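Local coordinates for cellulosomal-scaffolding protein A (Clostridium thermocellum, PDB 4B9F) that probably anchors the cellulosome to crystalline cellulose through this family 3a carbohydrate-binding module, a calcium-containing beta-sandwich domain of the scaffolding subunit, at residues R40-V45 and T142-G147; K36-Y41 and Y91-F96; S29-L34 and T100-A105. All blocks are in the same frame, centred on the assembly; numbering follows the deposited sequence.

Contact 1. Residues R40-V45 and T142-G147; sequences RYYYTV and TAYLNG. With CA (calcium ion), chain C.
The hydroxyls of Tyr42 and Thr142 share a short hydrogen bond, OH to OG1 at 2.8 Å. Thr142 carries its OG1 between its own backbone N and carbonyl carbon (chi1 55°), and from there the oxygen also lies against Arg40, 3.3 Å from CB. The Tyr42 side chain reaches it at about a right angle, with the CG2 methyl of Thr142 in plane at the ring edge. Next to this pair the guanidinium of Arg40 lies flat on one face of Tyr144. The planes are 22° apart and Arg40 CZ stands 3.9 Å from the centroid of the Tyr144 ring, a stacked cation-pi contact. Arg40 NH1 comes within 3.4 Å of Tyr144 OH, but at an angle too poor for a hydrogen bond.

Beneath these side chains the backbones form one antiparallel hydrogen-bonded pair: Arg40 N donates to Thr142 O at 2.9 Å, and the return bond from Thr142 N to Arg40 O is weak at 3.4 Å. Thr44 O and OG1 bind the calcium ion alongside Asp46, Thr122, Asn125, Asp126 and a water. Strand 37-43 runs between strands 88-96 and 142-145, and the latter is flanked in turn by edge strand 148-151.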
loop_
_atom_site.group_PDB
_atom_site.type_symbol
_atom_site.label_atom_id
_atom_site.label_comp_id
_atom_site.label_asym_id
_atom_site.label_seq_id
_atom_site.Cartn_x
_atom_site.Cartn_y
_atom_site.Cartn_z
ATOM N N ARG A 40 3.134 1.944 -3.748
ATOM C CA ARG A 40 4.415 1.424 -3.282
ATOM C C ARG A 40 4.653 1.750 -1.821
ATOM O O ARG A 40 4.450 2.892 -1.379
ATOM C CB ARG A 40 5.578 1.975 -4.118
ATOM C CG ARG A 40 5.513 1.616 -5.564
ATOM C CD ARG A 40 6.734 2.089 -6.330
ATOM N NE ARG A 40 6.540 1.828 -7.747
ATOM C CZ ARG A 40 7.366 2.223 -8.707
ATOM N NH1 ARG A 40 8.481 2.880 -8.406
ATOM N NH2 ARG A 40 7.079 1.945 -9.972
ATOM N N TYR A 41 5.083 0.722 -1.083
ATOM C CA TYR A 41 5.499 0.837 0.305
ATOM C C TYR A 41 6.974 0.429 0.389
ATOM O O TYR A 41 7.311 -0.729 0.156
ATOM C CB TYR A 41 4.630 -0.065 1.198
ATOM C CG TYR A 41 5.032 0.018 2.651
ATOM C CD1 TYR A 41 4.535 1.025 3.469
ATOM C CD2 TYR A 41 5.940 -0.887 3.207
ATOM C CE1 TYR A 41 4.918 1.132 4.793
ATOM C CE2 TYR A 41 6.328 -0.787 4.533
ATOM C CZ TYR A 41 5.810 0.226 5.319
ATOM O OH TYR A 41 6.174 0.367 6.632
ATOM N N TYR A 42 7.840 1.390 0.717
ATOM C CA TYR A 42 9.282 1.180 0.687
ATOM C C TYR A 42 9.832 0.828 2.058
ATOM O O TYR A 42 9.470 1.443 3.068
ATOM C CB TYR A 42 9.986 2.449 0.213
ATOM C CG TYR A 42 9.500 3.019 -1.092
ATOM C CD1 TYR A 42 10.030 2.580 -2.303
ATOM C CD2 TYR A 42 8.566 4.054 -1.116
ATOM C CE1 TYR A 42 9.621 3.137 -3.507
ATOM C CE2 TYR A 42 8.143 4.615 -2.320
ATOM C CZ TYR A 42 8.682 4.151 -3.508
ATOM O OH TYR A 42 8.285 4.727 -4.693
ATOM N N TYR A 43 10.749 -0.128 2.097
ATOM C CA TYR A 43 11.297 -0.582 3.361
ATOM C C TYR A 43 12.623 -1.298 3.152
ATOM O O TYR A 43 13.070 -1.481 2.019
ATOM C CB TYR A 43 10.282 -1.508 4.062
ATOM C CG TYR A 43 10.015 -2.818 3.336
ATOM C CD1 TYR A 43 9.193 -2.865 2.212
ATOM C CD2 TYR A 43 10.583 -4.006 3.782
ATOM C CE1 TYR A 43 8.951 -4.065 1.541
ATOM C CE2 TYR A 43 10.352 -5.207 3.122
ATOM C CZ TYR A 43 9.530 -5.233 2.005
ATOM O OH TYR A 43 9.281 -6.415 1.348
ATOM N N THR A 44 13.257 -1.678 4.256
ATOM C CA THR A 44 14.451 -2.505 4.205
ATOM C C THR A 44 14.093 -3.897 4.702
ATOM O O THR A 44 13.522 -4.057 5.782
ATOM C CB THR A 44 15.586 -1.928 5.069
ATOM O OG1 THR A 44 15.068 -1.574 6.360
ATOM C CG2 THR A 44 16.185 -0.697 4.416
ATOM N N VAL A 45 14.433 -4.908 3.913
ATOM C CA VAL A 45 13.995 -6.272 4.192
ATOM C C VAL A 45 14.642 -6.899 5.440
ATOM O O VAL A 45 14.065 -7.803 6.037
ATOM C CB VAL A 45 14.183 -7.161 2.931
ATOM C CG1 VAL A 45 15.664 -7.345 2.603
ATOM C CG2 VAL A 45 13.472 -8.504 3.079
ATOM N N THR A 142 4.047 6.051 -2.491
ATOM C CA THR A 142 3.786 6.595 -3.817
ATOM C C THR A 142 2.676 5.831 -4.535
ATOM O O THR A 142 2.342 4.688 -4.171
ATOM C CB THR A 142 5.054 6.575 -4.681
ATOM O OG1 THR A 142 5.572 5.241 -4.718
ATOM C CG2 THR A 142 6.110 7.508 -4.095
ATOM N N ALA A 143 2.109 6.473 -5.553
ATOM C CA ALA A 143 1.079 5.872 -6.385
ATOM C C ALA A 143 1.353 6.203 -7.836
ATOM O O ALA A 143 1.788 7.322 -8.158
ATOM C CB ALA A 143 -0.306 6.363 -5.982
ATOM N N TYR A 144 1.090 5.223 -8.700
ATOM C CA TYR A 144 1.302 5.343 -10.140
ATOM C C TYR A 144 0.038 4.907 -10.860
ATOM O O TYR A 144 -0.620 3.956 -10.440
ATOM C CB TYR A 144 2.476 4.473 -10.597
ATOM C CG TYR A 144 3.801 4.884 -9.996
ATOM C CD1 TYR A 144 4.111 4.574 -8.677
ATOM C CD2 TYR A 144 4.741 5.594 -10.743
ATOM C CE1 TYR A 144 5.307 4.963 -8.111
ATOM C CE2 TYR A 144 5.948 5.982 -10.190
ATOM C CZ TYR A 144 6.224 5.666 -8.875
ATOM O OH TYR A 144 7.411 6.056 -8.311
ATOM N N LEU A 145 -0.302 5.608 -11.940
ATOM C CA LEU A 145 -1.436 5.217 -12.767
ATOM C C LEU A 145 -0.884 4.928 -14.153
ATOM O O LEU A 145 -0.332 5.820 -14.802
ATOM C CB LEU A 145 -2.478 6.338 -12.815
ATOM C CG LEU A 145 -3.839 5.999 -13.424
ATOM C CD1 LEU A 145 -4.515 4.866 -12.648
ATOM C CD2 LEU A 145 -4.733 7.230 -13.460
ATOM N N ASN A 146 -1.010 3.677 -14.588
ATOM C CA ASN A 146 -0.400 3.225 -15.833
ATOM C C ASN A 146 1.096 3.548 -15.867
ATOM O O ASN A 146 1.638 3.921 -16.909
ATOM C CB ASN A 146 -1.121 3.830 -17.041
ATOM C CG ASN A 146 -0.983 2.982 -18.288
ATOM O OD1 ASN A 146 -0.641 1.801 -18.217
ATOM N ND2 ASN A 146 -1.256 3.579 -19.442
ATOM N N GLY A 147 1.749 3.419 -14.714
ATOM C CA GLY A 147 3.182 3.640 -14.610
ATOM C C GLY A 147 3.597 5.094 -14.470
ATOM O O GLY A 147 4.794 5.394 -14.376
HETATM CA CA CA C . 13.574 -2.816 7.909
HETATM O O HOH W 1 11.327 -3.892 7.761
#

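Contact 2. Residues K36-Y41 and Y91-F96; sequences KLTLRY and YLEISF
Tyr91 holds its CG between its backbone N and carbonyl carbon (chi1 59°), which lays the ring beneath the extended chain of Arg40. Central strand 37-43 pairs with its neighbour 88-96 in the five-stranded antiparallel sheet of the beta-sandwich characteristic of family 3 carbohydrate-binding modules. Arg40 CD sits over one face of the Tyr91 ring, 3.6 Å from its centroid and 20° off the normal, in a CH-pi contact. Tyr91 OH lies over the centre of the guanidinium, 3.4 Å from Arg40 CZ, with the two planes 12° apart. Tyr144 covers the opposite face, so the guanidinium lies between two tyrosines of the flanking strands.

The backbones are joined by two hydrogen-bonded pairs, Leu39 with Ile94 and Tyr41 with Leu92; of their four bonds, that from Ile94 N to Leu39 O measures 2.8 Å. Between them Arg40 faces Glu93 in a non-hydrogen-bonded pair, where Arg40 CA and Glu93 CA each point a hydrogen at a strand carbonyl, Leu92 O and Leu39 O respectively.

On the face carrying Leu39, Tyr41, Leu92 and Ile94 the side chains turn into the sandwich, toward Phe22 and Val24 of strand 20-26 and toward Phe6, while the Tyr41 hydroxyl is hydrogen-bonded to Asn8. Leu37 lies beside Phe96 and points the same way, its CD2 4.0 Å from CE1 of the ring, whose edge also receives Leu37 O in plane; where the strands part, a water bridges Leu37 O and Phe96 N.

The face of Arg40 and Glu93 is polar, consistent with the shallow groove that family 3 modules carry on this sheet. Arg40 NE and Glu93 OE2 do not touch, but a second water accepts from NE at 2.9 Å, donates to OE2 and bonds to Thr38 OG1 at 2.8 Å.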
loop_
_atom_site.group_PDB
_atom_site.type_symbol
_atom_site.label_atom_id
_atom_site.label_comp_id
_atom_site.label_asym_id
_atom_site.label_seq_id
_atom_site.Cartn_x
_atom_site.Cartn_y
_atom_site.Cartn_z
ATOM N N LYS A 36 -5.050 -0.160 -13.438
ATOM C CA LYS A 36 -3.858 0.599 -13.812
ATOM C C LYS A 36 -3.169 1.267 -12.620
ATOM O O LYS A 36 -2.120 1.883 -12.786
ATOM C CB LYS A 36 -4.213 1.684 -14.834
ATOM C CG LYS A 36 -5.058 1.211 -16.000
ATOM C CD LYS A 36 -4.284 0.276 -16.904
ATOM C CE LYS A 36 -5.059 0.012 -18.187
ATOM N NZ LYS A 36 -4.348 -0.924 -19.097
ATOM N N LEU A 37 -3.749 1.151 -11.424
ATOM C CA LEU A 37 -3.221 1.835 -10.246
ATOM C C LEU A 37 -2.266 0.947 -9.468
ATOM O O LEU A 37 -2.580 -0.206 -9.176
ATOM C CB LEU A 37 -4.355 2.267 -9.322
ATOM C CG LEU A 37 -3.934 3.020 -8.057
ATOM C CD1 LEU A 37 -3.299 4.372 -8.398
ATOM C CD2 LEU A 37 -5.125 3.211 -7.129
ATOM N N THR A 38 -1.090 1.475 -9.144
ATOM C CA THR A 38 -0.187 0.757 -8.253
ATOM C C THR A 38 0.234 1.657 -7.095
ATOM O O THR A 38 0.288 2.887 -7.241
ATOM C CB THR A 38 1.058 0.222 -8.979
ATOM O OG1 THR A 38 1.715 1.304 -9.642
ATOM C CG2 THR A 38 0.678 -0.855 -9.992
ATOM N N LEU A 39 0.510 1.038 -5.950
ATOM C CA LEU A 39 0.919 1.731 -4.739
ATOM C C LEU A 39 2.224 1.120 -4.262
ATOM O O LEU A 39 2.402 -0.105 -4.341
ATOM C CB LEU A 39 -0.147 1.553 -3.649
ATOM C CG LEU A 39 -1.574 1.927 -4.055
ATOM C CD1 LEU A 39 -2.573 1.516 -2.964
ATOM C CD2 LEU A 39 -1.692 3.404 -4.334
ATOM N N ARG A 40 3.134 1.944 -3.748
ATOM C CA ARG A 40 4.415 1.424 -3.282
ATOM C C ARG A 40 4.653 1.750 -1.821
ATOM O O ARG A 40 4.450 2.892 -1.379
ATOM C CB ARG A 40 5.578 1.975 -4.118
ATOM C CG ARG A 40 5.513 1.616 -5.564
ATOM C CD ARG A 40 6.734 2.089 -6.330
ATOM N NE ARG A 40 6.540 1.828 -7.747
ATOM C CZ ARG A 40 7.366 2.223 -8.707
ATOM N NH1 ARG A 40 8.481 2.880 -8.406
ATOM N NH2 ARG A 40 7.079 1.945 -9.972
ATOM N N TYR A 41 5.083 0.722 -1.083
ATOM C CA TYR A 41 5.499 0.837 0.305
ATOM C C TYR A 41 6.974 0.429 0.389
ATOM O O TYR A 41 7.311 -0.729 0.156
ATOM C CB TYR A 41 4.630 -0.065 1.198
ATOM C CG TYR A 41 5.032 0.018 2.651
ATOM C CD1 TYR A 41 4.535 1.025 3.469
ATOM C CD2 TYR A 41 5.940 -0.887 3.207
ATOM C CE1 TYR A 41 4.918 1.132 4.793
ATOM C CE2 TYR A 41 6.328 -0.787 4.533
ATOM C CZ TYR A 41 5.810 0.226 5.319
ATOM O OH TYR A 41 6.174 0.367 6.632
ATOM N N TYR A 91 10.466 -2.465 -2.314
ATOM C CA TYR A 91 9.097 -2.038 -2.057
ATOM C C TYR A 91 8.092 -3.132 -2.303
ATOM O O TYR A 91 8.272 -3.997 -3.169
ATOM C CB TYR A 91 8.709 -0.761 -2.819
ATOM C CG TYR A 91 8.802 -0.800 -4.329
ATOM C CD1 TYR A 91 7.704 -1.161 -5.109
ATOM C CD2 TYR A 91 9.963 -0.396 -4.978
ATOM C CE1 TYR A 91 7.782 -1.158 -6.510
ATOM C CE2 TYR A 91 10.045 -0.388 -6.364
ATOM C CZ TYR A 91 8.956 -0.762 -7.122
ATOM O OH TYR A 91 9.045 -0.739 -8.497
ATOM N N LEU A 92 7.044 -3.109 -1.492
ATOM C CA LEU A 92 5.834 -3.825 -1.824
ATOM C C LEU A 92 5.079 -2.980 -2.834
ATOM O O LEU A 92 4.871 -1.775 -2.629
ATOM C CB LEU A 92 4.983 -4.012 -0.573
ATOM C CG LEU A 92 3.525 -4.419 -0.799
ATOM C CD1 LEU A 92 3.429 -5.875 -1.240
ATOM C CD2 LEU A 92 2.685 -4.186 0.451
ATOM N N GLU A 93 4.703 -3.597 -3.946
ATOM C CA GLU A 93 3.837 -2.956 -4.911
ATOM C C GLU A 93 2.467 -3.586 -4.828
ATOM O O GLU A 93 2.324 -4.801 -5.034
ATOM C CB GLU A 93 4.377 -3.119 -6.323
ATOM C CG GLU A 93 3.546 -2.359 -7.341
ATOM C CD GLU A 93 3.730 -2.866 -8.754
ATOM O OE1 GLU A 93 3.256 -3.988 -9.052
ATOM O OE2 GLU A 93 4.337 -2.137 -9.565
ATOM N N ILE A 94 1.472 -2.770 -4.497
ATOM C CA ILE A 94 0.089 -3.210 -4.455
ATOM C C ILE A 94 -0.550 -2.855 -5.790
ATOM O O ILE A 94 -0.384 -1.736 -6.291
ATOM C CB ILE A 94 -0.680 -2.568 -3.269
ATOM C CG1 ILE A 94 -0.114 -3.087 -1.940
ATOM C CG2 ILE A 94 -2.171 -2.875 -3.381
ATOM C CD1 ILE A 94 -0.694 -2.413 -0.706
ATOM N N SER A 95 -1.269 -3.815 -6.358
ATOM C CA SER A 95 -2.000 -3.614 -7.600
ATOM C C SER A 95 -3.387 -4.253 -7.495
ATOM O O SER A 95 -3.725 -4.876 -6.473
ATOM C CB SER A 95 -1.216 -4.186 -8.789
ATOM O OG SER A 95 -0.974 -5.569 -8.604
ATOM N N PHE A 96 -4.183 -4.096 -8.551
ATOM C CA PHE A 96 -5.589 -4.497 -8.531
ATOM C C PHE A 96 -5.923 -5.242 -9.805
ATOM O O PHE A 96 -5.493 -4.845 -10.897
ATOM C CB PHE A 96 -6.501 -3.274 -8.405
ATOM C CG PHE A 96 -6.177 -2.416 -7.223
ATOM C CD1 PHE A 96 -5.189 -1.437 -7.299
ATOM C CD2 PHE A 96 -6.840 -2.600 -6.017
ATOM C CE1 PHE A 96 -4.859 -0.667 -6.198
ATOM C CE2 PHE A 96 -6.523 -1.817 -4.907
ATOM C CZ PHE A 96 -5.531 -0.849 -5.004
HETATM O O HOH W 2 -3.218 -2.318 -10.670
HETATM O O HOH W 3 4.404 0.717 -9.309
#

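Contact 3. Residues S29-L34 and T100-A105; sequences SSAIDL and TLEPGA
A two-stranded antiparallel ribbon pairs strand 32-33 with strand 100-101, and in it Ile32 and Leu101 form a hydrogen-bonded pair. Leu101 N donates almost straight to Ile32 O at 2.8 Å, with an angle of 172° at the hydrogen. The reciprocal bond, from Ile32 N to Leu101 O, is 2.9 Å long, and its donor is tilted 33° from the carbonyl plane. Leu101 O also accepts a hydrogen bond from Asn26 ND2, so two donors grip this oxygen.

Ile32 and Leu101 put their side chains on the same face. Leu34 joins them from farther along the chain, its CD2 4.2 Å from Leu101 CB, and Leu34 and Leu101 both touch Ile60 of strand 51-61. In this way the ribbon is set against the six-stranded sheet of the beta-sandwich.

At its outer side Thr100, with chi1 of -63° placing CG2 anti to the backbone N, sends that methyl to Ala31, CG2 to CB 3.7 Å. Past the paired residues Glu102-Ala105 makes a type II beta turn with Gly104 at positive phi, closed by Ala105 N donating to Glu102 O. Pro103 at its second position lies along the backbone of the facing chain, with CG 3.4 Å from Ser29 O.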
loop_
_atom_site.group_PDB
_atom_site.type_symbol
_atom_site.label_atom_id
_atom_site.label_comp_id
_atom_site.label_asym_id
_atom_site.label_seq_id
_atom_site.Cartn_x
_atom_site.Cartn_y
_atom_site.Cartn_z
ATOM N N SER A 29 -12.392 14.612 -11.633
ATOM C CA SER A 29 -13.709 14.709 -12.250
ATOM C C SER A 29 -14.087 13.466 -13.032
ATOM O O SER A 29 -15.228 13.330 -13.477
ATOM C CB SER A 29 -13.765 15.916 -13.186
ATOM O OG SER A 29 -13.560 17.133 -12.488
ATOM N N SER A 30 -13.129 12.566 -13.224
ATOM C CA SER A 30 -13.374 11.374 -14.026
ATOM C C SER A 30 -12.958 10.119 -13.288
ATOM O O SER A 30 -12.118 10.168 -12.390
ATOM C CB SER A 30 -12.635 11.453 -15.361
ATOM O OG SER A 30 -13.187 12.469 -16.179
ATOM N N ALA A 31 -13.552 8.994 -13.674
ATOM C CA ALA A 31 -13.227 7.705 -13.075
ATOM C C ALA A 31 -11.781 7.285 -13.327
ATOM O O ALA A 31 -11.165 7.684 -14.322
ATOM C CB ALA A 31 -14.195 6.636 -13.573
ATOM N N ILE A 32 -11.251 6.496 -12.400
ATOM C CA ILE A 32 -9.920 5.919 -12.493
ATOM C C ILE A 32 -10.041 4.400 -12.598
ATOM O O ILE A 32 -10.804 3.776 -11.864
ATOM C CB ILE A 32 -9.083 6.281 -11.247
ATOM C CG1 ILE A 32 -8.772 7.783 -11.228
ATOM C CG2 ILE A 32 -7.797 5.470 -11.192
ATOM C CD1 ILE A 32 -8.143 8.258 -9.933
ATOM N N ASP A 33 -9.300 3.822 -13.537
ATOM C CA ASP A 33 -9.241 2.379 -13.743
ATOM C C ASP A 33 -8.274 1.779 -12.726
ATOM O O ASP A 33 -7.066 1.971 -12.839
ATOM C CB ASP A 33 -8.743 2.113 -15.169
ATOM C CG ASP A 33 -8.712 0.642 -15.529
ATOM O OD1 ASP A 33 -8.856 -0.220 -14.640
ATOM O OD2 ASP A 33 -8.527 0.345 -16.728
ATOM N N LEU A 34 -8.799 1.058 -11.736
ATOM C CA LEU A 34 -7.949 0.487 -10.689
ATOM C C LEU A 34 -6.951 -0.538 -11.218
ATOM O O LEU A 34 -5.902 -0.748 -10.612
ATOM C CB LEU A 34 -8.789 -0.141 -9.579
ATOM C CG LEU A 34 -9.412 0.843 -8.596
ATOM C CD1 LEU A 34 -10.192 0.067 -7.545
ATOM C CD2 LEU A 34 -8.349 1.704 -7.934
ATOM N N THR A 100 -13.134 0.094 -10.616
ATOM C CA THR A 100 -13.168 1.476 -11.043
ATOM C C THR A 100 -13.390 2.337 -9.817
ATOM O O THR A 100 -14.230 2.027 -8.962
ATOM C CB THR A 100 -14.308 1.713 -12.051
ATOM O OG1 THR A 100 -14.080 0.926 -13.227
ATOM C CG2 THR A 100 -14.391 3.170 -12.438
ATOM N N LEU A 101 -12.612 3.405 -9.723
ATOM C CA LEU A 101 -12.752 4.360 -8.646
ATOM C C LEU A 101 -13.398 5.626 -9.206
ATOM O O LEU A 101 -12.747 6.412 -9.901
ATOM C CB LEU A 101 -11.381 4.667 -8.042
ATOM C CG LEU A 101 -11.373 5.350 -6.681
ATOM C CD1 LEU A 101 -12.051 4.458 -5.656
ATOM C CD2 LEU A 101 -9.948 5.666 -6.262
ATOM N N GLU A 102 -14.685 5.802 -8.920
ATOM C CA GLU A 102 -15.451 6.945 -9.425
ATOM C C GLU A 102 -15.033 8.237 -8.737
ATOM O O GLU A 102 -14.454 8.197 -7.653
ATOM C CB GLU A 102 -16.948 6.714 -9.176
ATOM C CG GLU A 102 -17.537 5.499 -9.887
ATOM C CD GLU A 102 -17.674 5.690 -11.387
ATOM O OE1 GLU A 102 -17.568 6.843 -11.864
ATOM O OE2 GLU A 102 -17.898 4.690 -12.096
ATOM N N PRO A 103 -15.338 9.390 -9.353
ATOM C CA PRO A 103 -15.084 10.653 -8.649
ATOM C C PRO A 103 -15.766 10.659 -7.285
ATOM O O PRO A 103 -16.951 10.329 -7.186
ATOM C CB PRO A 103 -15.730 11.697 -9.563
ATOM C CG PRO A 103 -15.683 11.078 -10.922
ATOM C CD PRO A 103 -15.884 9.608 -10.706
ATOM N N GLY A 104 -15.020 11.015 -6.245
ATOM C CA GLY A 104 -15.569 11.077 -4.902
ATOM C C GLY A 104 -15.574 9.749 -4.157
ATOM O O GLY A 104 -15.915 9.705 -2.971
ATOM N N ALA A 105 -15.217 8.667 -4.845
ATOM C CA ALA A 105 -15.134 7.352 -4.214
ATOM C C ALA A 105 -13.744 7.148 -3.629
ATOM O O ALA A 105 -12.788 7.808 -4.031
ATOM C CB ALA A 105 -15.447 6.251 -5.230
#

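Contacts 1 and 2 have centres only 5 Å apart and share Arg40 and Tyr41: they are the pairings made on the two flanks of strand 37-43 within one five-stranded antiparallel sheet. Contact 3 belongs to a separate two-stranded ribbon, its centre about 17 Å from that of contact 2 and about 20 Å from that of contact 1. Strand 32-33 leads into 37-43 and strand 88-96 into 100-101, placing contact 2 within the span bracketed by contact 3; strand 142-145 arrives last. Leu145 CD1 lies 3.6 Å from Ile32 CG2, and Phe96 CB 3.4 Å from Leu34 O, so the ribbon, already packed on the six-stranded sheet, touches both sheets of the sandwich.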